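Local coordinates for prophage pi2 protein 01, integrase (Lactococcus lactis, PDB 3LYS) that probably binds DNA and takes part in its site-specific recombination as a phage integrase, of which this piece is the helical N-terminal core-binding domain, at residues A[11-15]-A[81-86]; A[51-57]-A[96-102]. The protein carries 1 engineered substitution. One frame throughout, in Å; residues are numbered along the deposited sequence.

Contact 1: A[11-15]-A[81-86]. Engineered in segment 81-86: Cys85 (natural residue Pro).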
# COMPACT_ATOMS: atom_id res chain seq x y z
N TYR A 11 -4.55 7.90 -4.12
CA TYR A 11 -4.60 6.95 -5.20
C TYR A 11 -5.15 5.61 -4.73
O TYR A 11 -6.01 5.03 -5.38
CB TYR A 11 -3.22 6.76 -5.80
CG TYR A 11 -3.10 5.52 -6.66
CD1 TYR A 11 -2.62 4.33 -6.12
CD2 TYR A 11 -3.55 5.52 -7.98
CE1 TYR A 11 -2.58 3.16 -6.87
CE2 TYR A 11 -3.52 4.36 -8.74
CZ TYR A 11 -3.04 3.18 -8.18
OH TYR A 11 -3.03 2.03 -8.92
N PHE A 12 -4.65 5.09 -3.62
CA PHE A 12 -5.13 3.80 -3.13
C PHE A 12 -6.65 3.76 -3.09
O PHE A 12 -7.26 2.81 -3.57
CB PHE A 12 -4.54 3.49 -1.75
CG PHE A 12 -4.80 2.08 -1.28
CD1 PHE A 12 -5.91 1.79 -0.49
CD2 PHE A 12 -3.95 1.04 -1.64
CE1 PHE A 12 -6.15 0.49 -0.06
CE2 PHE A 12 -4.19 -0.27 -1.21
CZ PHE A 12 -5.29 -0.54 -0.42
N LYS A 13 -7.26 4.80 -2.52
CA LYS A 13 -8.72 4.86 -2.43
C LYS A 13 -9.28 4.81 -3.85
O LYS A 13 -10.14 3.99 -4.15
CB LYS A 13 -9.15 6.15 -1.74
CG LYS A 13 -10.65 6.31 -1.57
CD LYS A 13 -10.99 7.55 -0.73
CE LYS A 13 -12.49 7.65 -0.44
NZ LYS A 13 -13.32 7.85 -1.66
N ASP A 14 -8.78 5.70 -4.71
CA ASP A 14 -9.19 5.78 -6.11
C ASP A 14 -9.20 4.37 -6.71
O ASP A 14 -10.20 3.92 -7.27
CB ASP A 14 -8.20 6.70 -6.85
CG ASP A 14 -8.67 7.12 -8.24
OD1 ASP A 14 -9.07 6.24 -9.02
OD2 ASP A 14 -8.62 8.34 -8.54
N TRP A 15 -8.06 3.68 -6.57
CA TRP A 15 -7.86 2.32 -7.06
C TRP A 15 -8.86 1.31 -6.50
O TRP A 15 -9.62 0.69 -7.25
CB TRP A 15 -6.44 1.85 -6.72
CG TRP A 15 -6.13 0.45 -7.15
CD1 TRP A 15 -5.89 0.02 -8.41
CD2 TRP A 15 -6.12 -0.73 -6.32
NE1 TRP A 15 -5.74 -1.34 -8.43
CE2 TRP A 15 -5.88 -1.83 -7.16
CE3 TRP A 15 -6.31 -0.96 -4.95
CZ2 TRP A 15 -5.80 -3.14 -6.68
CZ3 TRP A 15 -6.24 -2.26 -4.47
CH2 TRP A 15 -5.99 -3.34 -5.33
N ALA A 81 -0.53 -4.72 -4.43
CA ALA A 81 -1.49 -4.94 -5.50
C ALA A 81 -1.88 -3.64 -6.20
O ALA A 81 -1.99 -3.60 -7.43
CB ALA A 81 -2.73 -5.62 -4.95
N SER A 82 -2.10 -2.59 -5.43
CA SER A 82 -2.48 -1.33 -6.04
C SER A 82 -1.38 -0.74 -6.89
O SER A 82 -1.63 -0.00 -7.84
CB SER A 82 -2.87 -0.32 -4.97
OG SER A 82 -1.83 -0.19 -4.03
N ILE A 83 -0.13 -1.03 -6.53
CA ILE A 83 0.97 -0.49 -7.31
C ILE A 83 1.11 -1.23 -8.65
O ILE A 83 1.50 -0.63 -9.66
CB ILE A 83 2.27 -0.54 -6.49
CG1 ILE A 83 2.39 0.74 -5.68
CG2 ILE A 83 3.47 -0.64 -7.40
CD1 ILE A 83 1.33 0.90 -4.66
N GLN A 84 0.75 -2.51 -8.64
CA GLN A 84 0.81 -3.34 -9.85
C GLN A 84 0.13 -2.69 -11.05
O GLN A 84 0.77 -2.45 -12.07
CB GLN A 84 0.17 -4.69 -9.59
CG GLN A 84 0.80 -5.47 -8.48
CD GLN A 84 2.29 -5.64 -8.67
OE1 GLN A 84 3.07 -4.70 -8.46
NE2 GLN A 84 2.71 -6.84 -9.07
N CYS A 85 -1.16 -2.42 -10.92
CA CYS A 85 -1.89 -1.81 -12.02
C CYS A 85 -1.18 -0.53 -12.40
O CYS A 85 -1.12 -0.15 -13.57
CB CYS A 85 -3.36 -1.53 -11.63
SG CYS A 85 -4.57 -1.58 -13.04
N LEU A 86 -0.60 0.15 -11.42
CA LEU A 86 0.09 1.39 -11.72
C LEU A 86 1.29 1.11 -12.63
O LEU A 86 1.63 1.92 -13.49
CB LEU A 86 0.54 2.05 -10.42
CG LEU A 86 0.53 3.58 -10.40
CD1 LEU A 86 -0.79 4.14 -10.92
CD2 LEU A 86 0.75 4.00 -8.97
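Tyr11 makes the one hydrogen bond between these two helix segments. Its OH donates to the backbone Ser82 O at 2.7 Å. The donor comes in at a C=O...donor angle of 150°, a little tilted from the carbonyl plane. Ser82 OG turns elsewhere: it bonds to Val79 O within its own helix and meets the edge of the Phe12 ring.

Helices 8-19 and 69-88 cross here almost at right angles, 82° between the short segments, with axes 10.2 Å apart. They belong to the helical core-binding domain of the phage integrase family. Phe12 also packs on Tyr32, Leu36 and Leu39 of helix 26-42.

Two CH-pi contacts cross the interface. Leu86 CD2 lies over one face of the Tyr11 ring, toward its rim, 4.1 Å from the centroid. Ser82 CB sits over the six-membered ring of Trp15, 3.7 Å from its centroid. CG of Trp15 is anti to the backbone N (chi1 178°), which carries the indole across to helix 69-88. Trp15 CB, from the same helix as Tyr11, lies over the tyrosine's opposite face, toward the rim.

Among apolar pairs, Tyr11 CE2 meets Leu86 CD1 at 3.5 Å and Trp15 CH2 meets Ala81 CB at 4.0 Å. The engineered Cys85 puts its CB 4.0 Å from Trp15 NE1.

Contact 2: A[51-57]-A[96-102]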
# COMPACT_ATOMS: atom_id res chain seq x y z
N ILE A 51 8.02 7.83 -3.48
CA ILE A 51 8.25 6.59 -2.77
C ILE A 51 9.40 5.80 -3.39
O ILE A 51 9.49 5.68 -4.61
CB ILE A 51 6.99 5.72 -2.80
CG1 ILE A 51 5.78 6.55 -2.39
CG2 ILE A 51 7.15 4.53 -1.87
CD1 ILE A 51 4.48 5.86 -2.61
N THR A 52 10.29 5.28 -2.53
CA THR A 52 11.44 4.49 -2.97
C THR A 52 11.45 3.16 -2.22
O THR A 52 10.77 3.03 -1.20
CB THR A 52 12.77 5.21 -2.71
OG1 THR A 52 13.03 5.24 -1.31
CG2 THR A 52 12.71 6.64 -3.22
N ALA A 53 12.21 2.19 -2.70
CA ALA A 53 12.27 0.89 -2.04
C ALA A 53 12.61 1.03 -0.56
O ALA A 53 12.17 0.23 0.29
CB ALA A 53 13.30 0.01 -2.71
N SER A 54 13.41 2.05 -0.26
CA SER A 54 13.84 2.36 1.10
C SER A 54 12.71 3.03 1.87
O SER A 54 12.38 2.60 2.98
CB SER A 54 15.07 3.29 1.08
OG SER A 54 16.19 2.62 0.50
N SER A 55 12.14 4.08 1.29
CA SER A 55 11.02 4.79 1.92
C SER A 55 10.01 3.77 2.39
O SER A 55 9.71 3.68 3.58
CB SER A 55 10.30 5.69 0.91
OG SER A 55 10.96 6.92 0.74
N TYR A 56 9.50 3.01 1.43
CA TYR A 56 8.50 2.00 1.69
C TYR A 56 8.92 1.03 2.78
O TYR A 56 8.16 0.75 3.70
CB TYR A 56 8.15 1.26 0.39
CG TYR A 56 7.06 0.23 0.55
CD1 TYR A 56 7.34 -1.13 0.50
CD2 TYR A 56 5.74 0.62 0.80
CE1 TYR A 56 6.35 -2.09 0.71
CE2 TYR A 56 4.74 -0.33 1.01
CZ TYR A 56 5.06 -1.69 0.97
OH TYR A 56 4.08 -2.62 1.23
N GLN A 57 10.14 0.51 2.67
CA GLN A 57 10.65 -0.43 3.67
C GLN A 57 10.65 0.23 5.05
O GLN A 57 10.30 -0.39 6.06
CB GLN A 57 12.06 -0.87 3.28
CG GLN A 57 12.63 -2.01 4.13
CD GLN A 57 11.65 -3.16 4.30
OE1 GLN A 57 11.04 -3.31 5.36
NE2 GLN A 57 11.48 -3.96 3.26
N PHE A 96 8.47 -0.03 -6.18
CA PHE A 96 9.26 0.07 -4.95
C PHE A 96 8.88 -0.97 -3.91
O PHE A 96 9.62 -1.19 -2.96
CB PHE A 96 9.13 1.46 -4.33
CG PHE A 96 7.71 1.90 -4.18
CD1 PHE A 96 6.89 1.35 -3.19
CD2 PHE A 96 7.18 2.83 -5.05
CE1 PHE A 96 5.54 1.73 -3.09
CE2 PHE A 96 5.84 3.21 -4.95
CZ PHE A 96 5.02 2.66 -3.96
N THR A 97 7.74 -1.62 -4.08
CA THR A 97 7.33 -2.62 -3.11
C THR A 97 7.80 -3.99 -3.55
O THR A 97 7.41 -5.02 -3.01
CB THR A 97 5.81 -2.64 -2.98
OG1 THR A 97 5.23 -2.96 -4.25
CG2 THR A 97 5.32 -1.30 -2.53
N THR A 98 8.68 -3.98 -4.53
CA THR A 98 9.17 -5.21 -5.09
C THR A 98 9.98 -6.10 -4.15
O THR A 98 9.52 -7.18 -3.77
CB THR A 98 9.98 -4.88 -6.37
OG1 THR A 98 10.28 -6.08 -7.08
CG2 THR A 98 11.27 -4.13 -6.01
N ARG A 99 11.16 -5.66 -3.76
CA ARG A 99 12.04 -6.45 -2.91
C ARG A 99 11.88 -6.08 -1.45
O ARG A 99 12.51 -6.67 -0.57
CB ARG A 99 13.48 -6.24 -3.36
CG ARG A 99 14.34 -7.45 -3.29
CD ARG A 99 15.66 -7.17 -3.97
NE ARG A 99 16.67 -8.13 -3.57
CZ ARG A 99 17.19 -8.21 -2.35
NH1 ARG A 99 16.79 -7.37 -1.40
NH2 ARG A 99 18.11 -9.13 -2.08
N ALA A 100 11.04 -5.10 -1.18
CA ALA A 100 10.82 -4.70 0.20
C ALA A 100 10.02 -5.78 0.92
O ALA A 100 9.46 -5.54 1.99
CB ALA A 100 10.08 -3.37 0.25
N VAL A 101 9.98 -6.97 0.32
CA VAL A 101 9.25 -8.13 0.85
C VAL A 101 9.43 -8.31 2.36
O VAL A 101 8.65 -8.99 3.04
CB VAL A 101 9.70 -9.44 0.11
CG1 VAL A 101 11.19 -9.68 0.32
CG2 VAL A 101 8.88 -10.63 0.61
N VAL A 102 10.46 -7.68 2.90
CA VAL A 102 10.73 -7.77 4.31
C VAL A 102 9.57 -7.14 5.07
O VAL A 102 9.37 -5.93 5.03
CB VAL A 102 12.05 -7.06 4.64
CG1 VAL A 102 12.43 -7.31 6.09
CG2 VAL A 102 13.15 -7.59 3.71
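The Phe96 ring carries Ile51 on one face. Ile51 CG2 stands over its centre, 3.2 Å from the centroid, and Ile51 CD1 reaches CZ. The Tyr56 ring has Thr97 CG2 over its centre, 3.4 Å from the centroid. At the edge of that ring, in its plane, Ala100 CB meets Tyr56 CD1 at 3.5 Å. The two rings neither stack nor meet edge to face: their planes stand at 48°. With chi1 51°, Phe96 CG sits between the backbone N and the carbonyl carbon, and the ring turns toward Ile51 and Tyr56.

Phe96 to Val102 form a loop after helix 69-88 that runs beside the first turn of helix 53-64. Thr52 is the N-cap of that helix, its OG1 accepting from Ser55 N at 3.0 Å. Ala53 CA makes a CA-H...O contact of 3.5 Å with Phe96 O.

Gln57 supplies the polar link. Its chain bends at chi2 (47°) and brings NE2 to Ala100 O at 2.9 Å, above the carbonyl plane. A second bond, NE2 to Val102 O, is weak at 3.4 Å. Gln57 OE1 also lies 3.1 Å from Val102 O, two acceptors, so the Val102 end of the link is doubtful.

Tyr56 OH bonds to His76 and Thr97 OG1 to Asp95 and Arg80, all outside the contact. The loop is thus held to the helix mainly by apolar packing and one glutamine amide.

In the fold
The centres of the two contacts are 15 Å apart in a small, all-helical single chain. Along the sequence their segments alternate: 11-15, 51-57, 81-86, 96-102. Contact 1 joins the first helix, 8-19, to the last, 69-88. Contact 2 joins the start of helix 53-64 to the loop that follows helix 69-88. Helices 53-64 and 69-88 are consecutive. Ile83, on the helix of contact 1, packs its CG1 on Phe96 CZ of contact 2 at 3.7 Å, which joins the two packing regions. Contact 1 is buried and contact 2 partly so. Together they tie helix 8-19, helix 53-64 and the loop after helix 69-88 to one another through helix 69-88, in a domain that probably helps the integrase bind DNA.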